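Local coordinates for protein enoyl-CoA hydratase/isomerase (Pseudomonas aeruginosa, PDB 3LAO) that probably hydrates the double bond of enoyl-CoA thioesters, perhaps of a steroid side chain, as a homotrimeric member of the crotonase-like family, at residues L197-A200 against L201-E205; P102-S105 against K106-V110; E6-G10 against P11-T15. All blocks are in the same frame, centred on the assembly; numbering follows the deposited sequence.

Contact 1: residues L197-A200 against L201-E205; sequences LARA and LEYAE
L197 O accepts from L201 N at 2.9 Å with an N-H...O angle of 167°, and the same i to i+4 ladder continues as Y203 N to R199 O and A204 N to A200 O, so the nine residues form one unbroken run of helix 196-209. On the polar side, CG of R199 stands anti to the backbone N (chi1 -168°) and the chain bends at chi2, which carries the guanidinium outward, with E202 OE1 to one side and the Y203 ring to the other. NH1 of R199 lies 3.1 Å from OE1 of E202, a salt bridge in which the oxygen sits well out of the guanidinium plane, so charge rather than a directed N-H holds the pair. The Y203 ring stands steeply to the guanidinium, the two planes 78° apart, and CE2 of Y203 comes to the guanidinium edge, 3.5 Å from R199 NE. OH of Y203 is hydrogen-bonded to the E189 carboxylate. Round the helix, L197 CG rests 4.2 Å from L201 CD1, and both leucines pack on V61 of strand 59-64. E189 is only a weak, distant second partner of R199, whose positive charge would probably help keep E202 ionised.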
ATOM      1  N   LEU B 197      -5.157 -23.991  12.568  1.00 30.36           N
ATOM      2  CA  LEU B 197      -5.681 -23.424  13.800  1.00 29.96           C
ATOM      3  C   LEU B 197      -4.596 -23.437  14.862  1.00 38.54           C
ATOM      4  O   LEU B 197      -4.466 -22.473  15.611  1.00 43.72           O
ATOM      5  CB  LEU B 197      -6.922 -24.151  14.285  1.00 31.60           C
ATOM      6  CG  LEU B 197      -7.507 -23.606  15.591  1.00 39.49           C
ATOM      7  CD1 LEU B 197      -7.867 -22.096  15.585  1.00 24.43           C
ATOM      8  CD2 LEU B 197      -8.697 -24.454  15.963  1.00 39.60           C
ATOM      9  N   ALA B 198      -3.787 -24.499  14.912  1.00 37.46           N
ATOM     10  CA  ALA B 198      -2.712 -24.546  15.901  1.00 34.30           C
ATOM     11  C   ALA B 198      -1.777 -23.364  15.707  1.00 35.80           C
ATOM     12  O   ALA B 198      -1.266 -22.769  16.672  1.00 43.67           O
ATOM     13  CB  ALA B 198      -1.946 -25.811  15.805  1.00 24.18           C
ATOM     14  N   ARG B 199      -1.561 -23.026  14.448  1.00 34.31           N
ATOM     15  CA  ARG B 199      -0.652 -21.955  14.084  1.00 30.66           C
ATOM     16  C   ARG B 199      -1.259 -20.591  14.383  1.00 33.20           C
ATOM     17  O   ARG B 199      -0.619 -19.744  14.995  1.00 35.00           O
ATOM     18  CB  ARG B 199      -0.305 -22.057  12.618  1.00 34.79           C
ATOM     19  CG  ARG B 199       0.832 -21.172  12.257  1.00 39.73           C
ATOM     20  CD  ARG B 199       2.024 -21.446  13.174  1.00 40.23           C
ATOM     21  NE  ARG B 199       2.974 -20.357  13.067  1.00 53.96           N
ATOM     22  CZ  ARG B 199       4.227 -20.409  13.500  1.00 74.02           C
ATOM     23  NH1 ARG B 199       4.690 -21.528  14.062  1.00 78.67           N
ATOM     24  NH2 ARG B 199       5.022 -19.343  13.361  1.00 75.79           N
ATOM     25  N   ALA B 200      -2.508 -20.393  13.975  1.00 30.67           N
ATOM     26  CA  ALA B 200      -3.237 -19.192  14.350  1.00 33.24           C
ATOM     27  C   ALA B 200      -3.206 -18.946  15.865  1.00 31.47           C
ATOM     28  O   ALA B 200      -2.979 -17.823  16.324  1.00 29.69           O
ATOM     29  CB  ALA B 200      -4.703 -19.239  13.818  1.00 25.28           C
ATOM     30  N   LEU B 201      -3.416 -20.005  16.636  1.00 34.45           N
ATOM     31  CA  LEU B 201      -3.309 -19.946  18.101  1.00 35.77           C
ATOM     32  C   LEU B 201      -1.935 -19.459  18.602  1.00 36.18           C
ATOM     33  O   LEU B 201      -1.865 -18.571  19.433  1.00 36.77           O
ATOM     34  CB  LEU B 201      -3.685 -21.298  18.737  1.00 34.61           C
ATOM     35  CG  LEU B 201      -5.189 -21.513  18.810  1.00 35.29           C
ATOM     36  CD1 LEU B 201      -5.623 -22.897  19.314  1.00 31.68           C
ATOM     37  CD2 LEU B 201      -5.762 -20.414  19.676  1.00 36.56           C
ATOM     38  N   GLU B 202      -0.846 -20.020  18.089  1.00 33.33           N
ATOM     39  CA  GLU B 202       0.462 -19.544  18.490  1.00 28.62           C
ATOM     40  C   GLU B 202       0.621 -18.010  18.267  1.00 41.03           C
ATOM     41  O   GLU B 202       1.162 -17.306  19.123  1.00 35.23           O
ATOM     42  CB  GLU B 202       1.546 -20.291  17.723  1.00 33.64           C
ATOM     43  CG  GLU B 202       1.289 -21.756  17.555  1.00 50.21           C
ATOM     44  CD  GLU B 202       2.506 -22.510  17.021  1.00 62.93           C
ATOM     45  OE1 GLU B 202       3.591 -21.899  16.928  1.00 66.62           O
ATOM     46  OE2 GLU B 202       2.379 -23.713  16.698  1.00 67.66           O
ATOM     47  N   TYR B 203       0.164 -17.506  17.117  1.00 33.16           N
ATOM     48  CA  TYR B 203       0.223 -16.073  16.828  1.00 32.34           C
ATOM     49  C   TYR B 203      -0.586 -15.267  17.813  1.00 32.83           C
ATOM     50  O   TYR B 203      -0.193 -14.171  18.181  1.00 33.21           O
ATOM     51  CB  TYR B 203      -0.302 -15.735  15.413  1.00 26.85           C
ATOM     52  CG  TYR B 203       0.710 -15.927  14.310  1.00 30.00           C
ATOM     53  CD1 TYR B 203       1.742 -14.993  14.107  1.00 33.13           C
ATOM     54  CD2 TYR B 203       0.648 -17.039  13.453  1.00 31.83           C
ATOM     55  CE1 TYR B 203       2.690 -15.166  13.084  1.00 36.00           C
ATOM     56  CE2 TYR B 203       1.594 -17.213  12.402  1.00 35.19           C
ATOM     57  CZ  TYR B 203       2.611 -16.274  12.241  1.00 36.24           C
ATOM     58  OH  TYR B 203       3.537 -16.434  11.241  1.00 41.73           O
ATOM     59  N   ALA B 204      -1.742 -15.803  18.189  1.00 32.98           N
ATOM     60  CA  ALA B 204      -2.668 -15.122  19.075  1.00 32.90           C
ATOM     61  C   ALA B 204      -2.129 -15.129  20.486  1.00 36.65           C
ATOM     62  O   ALA B 204      -2.255 -14.141  21.196  1.00 37.60           O
ATOM     63  CB  ALA B 204      -4.036 -15.790  19.049  1.00 29.31           C
ATOM     64  N   GLU B 205      -1.555 -16.251  20.910  1.00 36.98           N
ATOM     65  CA  GLU B 205      -0.821 -16.272  22.180  1.00 39.71           C
ATOM     66  C   GLU B 205       0.312 -15.230  22.203  1.00 39.77           C
ATOM     67  O   GLU B 205       0.513 -14.535  23.208  1.00 37.72           O
ATOM     68  CB  GLU B 205      -0.318 -17.673  22.527  1.00 34.60           C
ATOM     69  CG  GLU B 205      -1.306 -18.438  23.449  1.00 99.00           C
ATOM     70  CD  GLU B 205      -1.532 -19.902  23.022  1.00103.92           C
ATOM     71  OE1 GLU B 205      -0.742 -20.437  22.198  1.00106.07           O
ATOM     72  OE2 GLU B 205      -2.506 -20.522  23.516  1.00102.39           O
TER

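Contact 2: residues P102-S105 against K106-V110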
ATOM      1  N   PRO B 102     -19.807   0.080  15.002  1.00 36.60           N
ATOM      2  CA  PRO B 102     -18.430   0.388  15.395  1.00 38.28           C
ATOM      3  C   PRO B 102     -17.427  -0.660  14.934  1.00 41.13           C
ATOM      4  O   PRO B 102     -17.736  -1.833  14.780  1.00 39.34           O
ATOM      5  CB  PRO B 102     -18.485   0.338  16.916  1.00 35.97           C
ATOM      6  CG  PRO B 102     -19.619  -0.672  17.212  1.00 37.44           C
ATOM      7  CD  PRO B 102     -20.508  -0.746  16.008  1.00 35.51           C
ATOM      8  N   ARG B 103     -16.196  -0.208  14.770  1.00 44.65           N
ATOM      9  CA  ARG B 103     -15.111  -1.048  14.334  1.00 45.22           C
ATOM     10  C   ARG B 103     -14.554  -1.744  15.578  1.00 43.99           C
ATOM     11  O   ARG B 103     -14.632  -1.197  16.704  1.00 39.07           O
ATOM     12  CB  ARG B 103     -14.072  -0.147  13.659  1.00 48.25           C
ATOM     13  CG  ARG B 103     -12.660  -0.692  13.566  1.00 55.96           C
ATOM     14  CD  ARG B 103     -11.632   0.427  13.810  1.00 64.06           C
ATOM     15  NE  ARG B 103     -11.653   1.500  12.814  1.00 69.64           N
ATOM     16  CZ  ARG B 103     -11.160   2.729  13.002  1.00 69.65           C
ATOM     17  NH1 ARG B 103     -10.617   3.073  14.175  1.00 68.64           N
ATOM     18  NH2 ARG B 103     -11.218   3.621  12.011  1.00 64.25           N
ATOM     19  N   ARG B 104     -14.020  -2.949  15.398  1.00 40.29           N
ATOM     20  CA  ARG B 104     -13.311  -3.591  16.494  1.00 39.13           C
ATOM     21  C   ARG B 104     -12.165  -2.697  16.952  1.00 41.77           C
ATOM     22  O   ARG B 104     -11.757  -1.751  16.273  1.00 42.80           O
ATOM     23  CB  ARG B 104     -12.767  -4.967  16.098  1.00 40.32           C
ATOM     24  CG  ARG B 104     -11.661  -4.941  15.048  1.00 41.26           C
ATOM     25  CD  ARG B 104     -11.254  -6.381  14.613  1.00 34.11           C
ATOM     26  NE  ARG B 104     -10.392  -6.293  13.441  1.00 39.98           N
ATOM     27  CZ  ARG B 104      -9.058  -6.261  13.493  1.00 45.23           C
ATOM     28  NH1 ARG B 104      -8.444  -6.347  14.672  1.00 41.65           N
ATOM     29  NH2 ARG B 104      -8.329  -6.164  12.372  1.00 37.49           N
ATOM     30  N   SER B 105     -11.633  -2.997  18.118  1.00 37.67           N
ATOM     31  CA  SER B 105     -10.525  -2.218  18.605  1.00 35.44           C
ATOM     32  C   SER B 105      -9.494  -3.116  19.268  1.00 34.45           C
ATOM     33  O   SER B 105      -8.572  -2.628  19.873  1.00 44.93           O
ATOM     34  CB  SER B 105     -11.060  -1.180  19.590  1.00 40.74           C
ATOM     35  OG  SER B 105     -11.691  -1.827  20.664  1.00 39.41           O
ATOM     36  N   LYS B 106      -9.699  -4.427  19.191  1.00 32.48           N
ATOM     37  CA  LYS B 106      -8.766  -5.428  19.684  1.00 34.19           C
ATOM     38  C   LYS B 106      -8.408  -6.381  18.540  1.00 31.90           C
ATOM     39  O   LYS B 106      -9.038  -6.354  17.498  1.00 24.15           O
ATOM     40  CB  LYS B 106      -9.379  -6.201  20.836  1.00 39.91           C
ATOM     41  CG  LYS B 106      -9.655  -5.349  22.032  1.00 42.56           C
ATOM     42  CD  LYS B 106      -9.851  -6.235  23.268  1.00 42.35           C
ATOM     43  CE  LYS B 106     -11.306  -6.518  23.564  1.00 33.42           C
ATOM     44  NZ  LYS B 106     -11.351  -7.551  24.648  1.00 34.88           N
ATOM     45  N   PRO B 107      -7.357  -7.188  18.724  1.00 33.57           N
ATOM     46  CA  PRO B 107      -6.778  -7.932  17.598  1.00 30.93           C
ATOM     47  C   PRO B 107      -7.585  -9.117  17.159  1.00 26.17           C
ATOM     48  O   PRO B 107      -8.216  -9.738  17.965  1.00 29.47           O
ATOM     49  CB  PRO B 107      -5.421  -8.422  18.153  1.00 28.19           C
ATOM     50  CG  PRO B 107      -5.099  -7.435  19.209  1.00 32.05           C
ATOM     51  CD  PRO B 107      -6.415  -7.084  19.853  1.00 30.74           C
ATOM     52  N   LEU B 108      -7.538  -9.448  15.881  1.00 29.46           N
ATOM     53  CA  LEU B 108      -8.208 -10.644  15.407  1.00 26.09           C
ATOM     54  C   LEU B 108      -7.264 -11.447  14.536  1.00 27.62           C
ATOM     55  O   LEU B 108      -6.584 -10.908  13.675  1.00 31.20           O
ATOM     56  CB  LEU B 108      -9.456 -10.255  14.625  1.00 31.91           C
ATOM     57  CG  LEU B 108     -10.184 -11.367  13.871  1.00 33.28           C
ATOM     58  CD1 LEU B 108     -10.837 -12.255  14.843  1.00 37.71           C
ATOM     59  CD2 LEU B 108     -11.217 -10.668  13.065  1.00 40.65           C
ATOM     60  N   VAL B 109      -7.201 -12.738  14.790  1.00 31.22           N
ATOM     61  CA  VAL B 109      -6.375 -13.634  14.029  1.00 34.61           C
ATOM     62  C   VAL B 109      -7.358 -14.598  13.386  1.00 37.99           C
ATOM     63  O   VAL B 109      -8.343 -14.988  14.012  1.00 35.10           O
ATOM     64  CB  VAL B 109      -5.442 -14.435  14.946  1.00 33.05           C
ATOM     65  CG1 VAL B 109      -4.862 -15.652  14.194  1.00 25.30           C
ATOM     66  CG2 VAL B 109      -4.350 -13.550  15.495  1.00 35.41           C
ATOM     67  N   VAL B 110      -7.112 -14.975  12.139  1.00 31.20           N
ATOM     68  CA  VAL B 110      -8.025 -15.867  11.490  1.00 25.72           C
ATOM     69  C   VAL B 110      -7.320 -17.065  10.859  1.00 31.75           C
ATOM     70  O   VAL B 110      -6.253 -16.924  10.221  1.00 34.60           O
ATOM     71  CB  VAL B 110      -8.892 -15.126  10.443  1.00 33.34           C
ATOM     72  CG1 VAL B 110      -8.012 -14.627   9.228  1.00 27.10           C
ATOM     73  CG2 VAL B 110      -9.979 -16.061   9.981  1.00 27.84           C
TER
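R104 lays its guanidinium across the chain that follows it, with L108 over one face and the K106 carbonyl at the edge. Its CG lies between the backbone N and the carbonyl carbon (chi1 67°), and from there the chain runs extended to NE, long enough to bring the head edge-on to the K106-P107 peptide. NH1 of R104 donates to K106 O at 2.9 Å, with an N-H...O angle of 148°. The oxygen is nearly in the guanidinium plane, while the donor is tilted 29° from the carbonyl plane. CA of P107 also meets the edge, 3.7 Å from R104 NH1. The L108 side chain crosses that of R104 at about a right angle, and its CB approaches R104 NH1 to 4.0 Å, offset toward the rim of the group. The main polar partner of R104 is D128, whose OD2 both forms a salt bridge with R104 NH1 and accepts from L108 N, while N126 O takes R104 NH2. A carboxylate and two backbone carbonyls are thus among the acceptors round this buried charge. Beyond the arginine the chain enters strand 108-112, which pairs with strands 59-64 and 129-133 on its two sides, while P107 packs against helix 212-222 and V109 against helix 196-209.

Contact 3: residues E6-G10 against P11-T15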
ATOM      1  N   GLU B   6     -22.463 -33.879  14.898  1.00 95.20           N
ATOM      2  CA  GLU B   6     -21.345 -32.958  14.712  1.00 94.93           C
ATOM      3  C   GLU B   6     -21.671 -31.815  13.759  1.00 87.17           C
ATOM      4  O   GLU B   6     -21.714 -30.660  14.176  1.00 90.12           O
ATOM      5  CB  GLU B   6     -20.097 -33.689  14.213  1.00101.96           C
ATOM      6  CG  GLU B   6     -18.996 -32.748  13.720  1.00105.40           C
ATOM      7  CD  GLU B   6     -17.605 -33.184  14.156  1.00108.48           C
ATOM      8  OE1 GLU B   6     -17.441 -34.371  14.501  1.00114.43           O
ATOM      9  OE2 GLU B   6     -16.677 -32.346  14.157  1.00103.42           O
ATOM     10  N   ALA B   7     -21.886 -32.131  12.483  1.00 74.62           N
ATOM     11  CA  ALA B   7     -22.088 -31.094  11.470  1.00 64.46           C
ATOM     12  C   ALA B   7     -23.529 -30.574  11.394  1.00 58.11           C
ATOM     13  O   ALA B   7     -24.472 -31.347  11.291  1.00 68.02           O
ATOM     14  CB  ALA B   7     -21.631 -31.586  10.115  1.00 64.76           C
ATOM     15  N   ASN B   8     -23.670 -29.254  11.427  1.00 43.05           N
ATOM     16  CA  ASN B   8     -24.942 -28.547  11.472  1.00 37.25           C
ATOM     17  C   ASN B   8     -25.337 -28.137  10.067  1.00 42.36           C
ATOM     18  O   ASN B   8     -24.583 -27.453   9.373  1.00 39.75           O
ATOM     19  CB  ASN B   8     -24.787 -27.311  12.392  1.00 39.23           C
ATOM     20  CG  ASN B   8     -25.973 -26.319  12.330  1.00 41.04           C
ATOM     21  OD1 ASN B   8     -27.118 -26.678  12.529  1.00 49.24           O
ATOM     22  ND2 ASN B   8     -25.666 -25.053  12.102  1.00 42.21           N
ATOM     23  N   SER B   9     -26.529 -28.549   9.651  1.00 43.47           N
ATOM     24  CA  SER B   9     -27.031 -28.239   8.314  1.00 42.61           C
ATOM     25  C   SER B   9     -28.240 -27.362   8.429  1.00 40.40           C
ATOM     26  O   SER B   9     -28.856 -27.011   7.434  1.00 51.29           O
ATOM     27  CB  SER B   9     -27.424 -29.517   7.567  1.00 48.91           C
ATOM     28  OG  SER B   9     -26.296 -30.314   7.235  1.00 53.44           O
ATOM     29  N   GLY B  10     -28.584 -27.008   9.657  1.00 37.59           N
ATOM     30  CA  GLY B  10     -29.651 -26.053   9.886  1.00 36.78           C
ATOM     31  C   GLY B  10     -29.180 -24.597   9.923  1.00 42.14           C
ATOM     32  O   GLY B  10     -28.187 -24.200   9.288  1.00 34.53           O
ATOM     33  N   PRO B  11     -29.916 -23.770  10.665  1.00 43.52           N
ATOM     34  CA  PRO B  11     -29.615 -22.340  10.735  1.00 38.67           C
ATOM     35  C   PRO B  11     -28.197 -22.145  11.262  1.00 43.84           C
ATOM     36  O   PRO B  11     -27.725 -22.896  12.143  1.00 37.15           O
ATOM     37  CB  PRO B  11     -30.644 -21.811  11.739  1.00 44.26           C
ATOM     38  CG  PRO B  11     -31.711 -22.882  11.798  1.00 44.82           C
ATOM     39  CD  PRO B  11     -31.006 -24.168  11.567  1.00 37.24           C
ATOM     40  N   GLY B  12     -27.515 -21.149  10.701  1.00 48.46           N
ATOM     41  CA  GLY B  12     -26.131 -20.880  11.045  1.00 49.33           C
ATOM     42  C   GLY B  12     -25.983 -20.403  12.471  1.00 43.69           C
ATOM     43  O   GLY B  12     -26.909 -19.821  13.044  1.00 46.64           O
ATOM     44  N   ARG B  13     -24.810 -20.651  13.043  1.00 35.26           N
ATOM     45  CA  ARG B  13     -24.505 -20.168  14.376  1.00 37.77           C
ATOM     46  C   ARG B  13     -22.985 -20.242  14.600  1.00 38.07           C
ATOM     47  O   ARG B  13     -22.226 -20.774  13.792  1.00 28.60           O
ATOM     48  CB  ARG B  13     -25.219 -21.038  15.415  1.00 33.36           C
ATOM     49  CG  ARG B  13     -24.522 -22.369  15.618  1.00 39.69           C
ATOM     50  CD  ARG B  13     -25.450 -23.440  16.140  1.00 49.09           C
ATOM     51  NE  ARG B  13     -24.815 -24.763  16.118  1.00 56.28           N
ATOM     52  CZ  ARG B  13     -25.464 -25.926  16.011  1.00 59.11           C
ATOM     53  NH1 ARG B  13     -26.798 -25.967  15.903  1.00 55.91           N
ATOM     54  NH2 ARG B  13     -24.766 -27.058  16.000  1.00 59.03           N
ATOM     55  N   VAL B  14     -22.541 -19.807  15.758  1.00 34.67           N
ATOM     56  CA  VAL B  14     -21.129 -19.664  15.964  1.00 33.41           C
ATOM     57  C   VAL B  14     -20.740 -20.249  17.339  1.00 38.67           C
ATOM     58  O   VAL B  14     -21.427 -20.016  18.327  1.00 45.72           O
ATOM     59  CB  VAL B  14     -20.839 -18.144  15.755  1.00 34.45           C
ATOM     60  CG1 VAL B  14     -19.956 -17.565  16.789  1.00 32.30           C
ATOM     61  CG2 VAL B  14     -20.389 -17.885  14.276  1.00 19.40           C
ATOM     62  N   THR B  15     -19.664 -21.025  17.427  1.00 35.23           N
ATOM     63  CA  THR B  15     -19.212 -21.431  18.756  1.00 30.76           C
ATOM     64  C   THR B  15     -18.372 -20.340  19.408  1.00 33.93           C
ATOM     65  O   THR B  15     -17.722 -19.543  18.722  1.00 34.13           O
ATOM     66  CB  THR B  15     -18.397 -22.728  18.750  1.00 33.46           C
ATOM     67  OG1 THR B  15     -17.151 -22.530  18.061  1.00 28.08           O
ATOM     68  CG2 THR B  15     -19.206 -23.917  18.123  1.00 19.79           C
TER
HETATM   69  O   HOH W   1     -22.761 -28.398  15.054  1.00 68.85           O
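N8 and P11 meet where the N-terminal stretch of chain folds back on itself, 6-10 leading through the G10-P11 peptide into 11-15 with the N8 side chain pointing into the bend. Its amide serves both limbs. ND2 of N8 donates to P11 O at 3.0 Å and 176°, almost straight and in its own amide plane but above that of the P11 carbonyl. OD1 of N8 takes the N-H of G10 at 3.2 Å, an Asx turn, and this more bent bond (139°) also comes from above the carbonyl plane. Three loop residues on, outermost strand 14-19 of the six-stranded sheet begins; backbone hydrogen bonds join R13 to D28, just before it, and T15 to G26 within it. R13 reaches back from the opposite direction and stacks on the N8 amide: the planes are 16° apart, and CG of N8 lies 3.7 Å from CZ of R13. They share no hydrogen bond, since OD1 of N8 sits over the guanidinium face, 3.5 Å from NH1 of R13. D28 binds both, its carboxylate to R13 NE and its backbone O to N8 ND2. A water that donates to E6 O at 2.6 Å bonds weakly to R13 NH2.

Overall arrangement
Contacts 1 and 2 meet directly, although their centres are 16 Å apart: A200 O lies 3.6 Å from V109 CG1, and A204 CB 4.2 Å from V109 CG2, so helix 196-209 packs on the strand that contact 2 leads into. Contact 3 stands apart, its nearest atoms about 9 Å from contact 1 and about 11 Å from contact 2, yet it and contact 2 reach the same six-stranded sheet, through strands 14-19 and 108-112. The helix of contact 1 also reaches a second subunit, where Y203 packs on R168 of that chain. Substrate probably occupies tunnels between subunits. Separately, a glycerol, probably from the crystallisation liquor, lies about 4 Å from the S105 side chain.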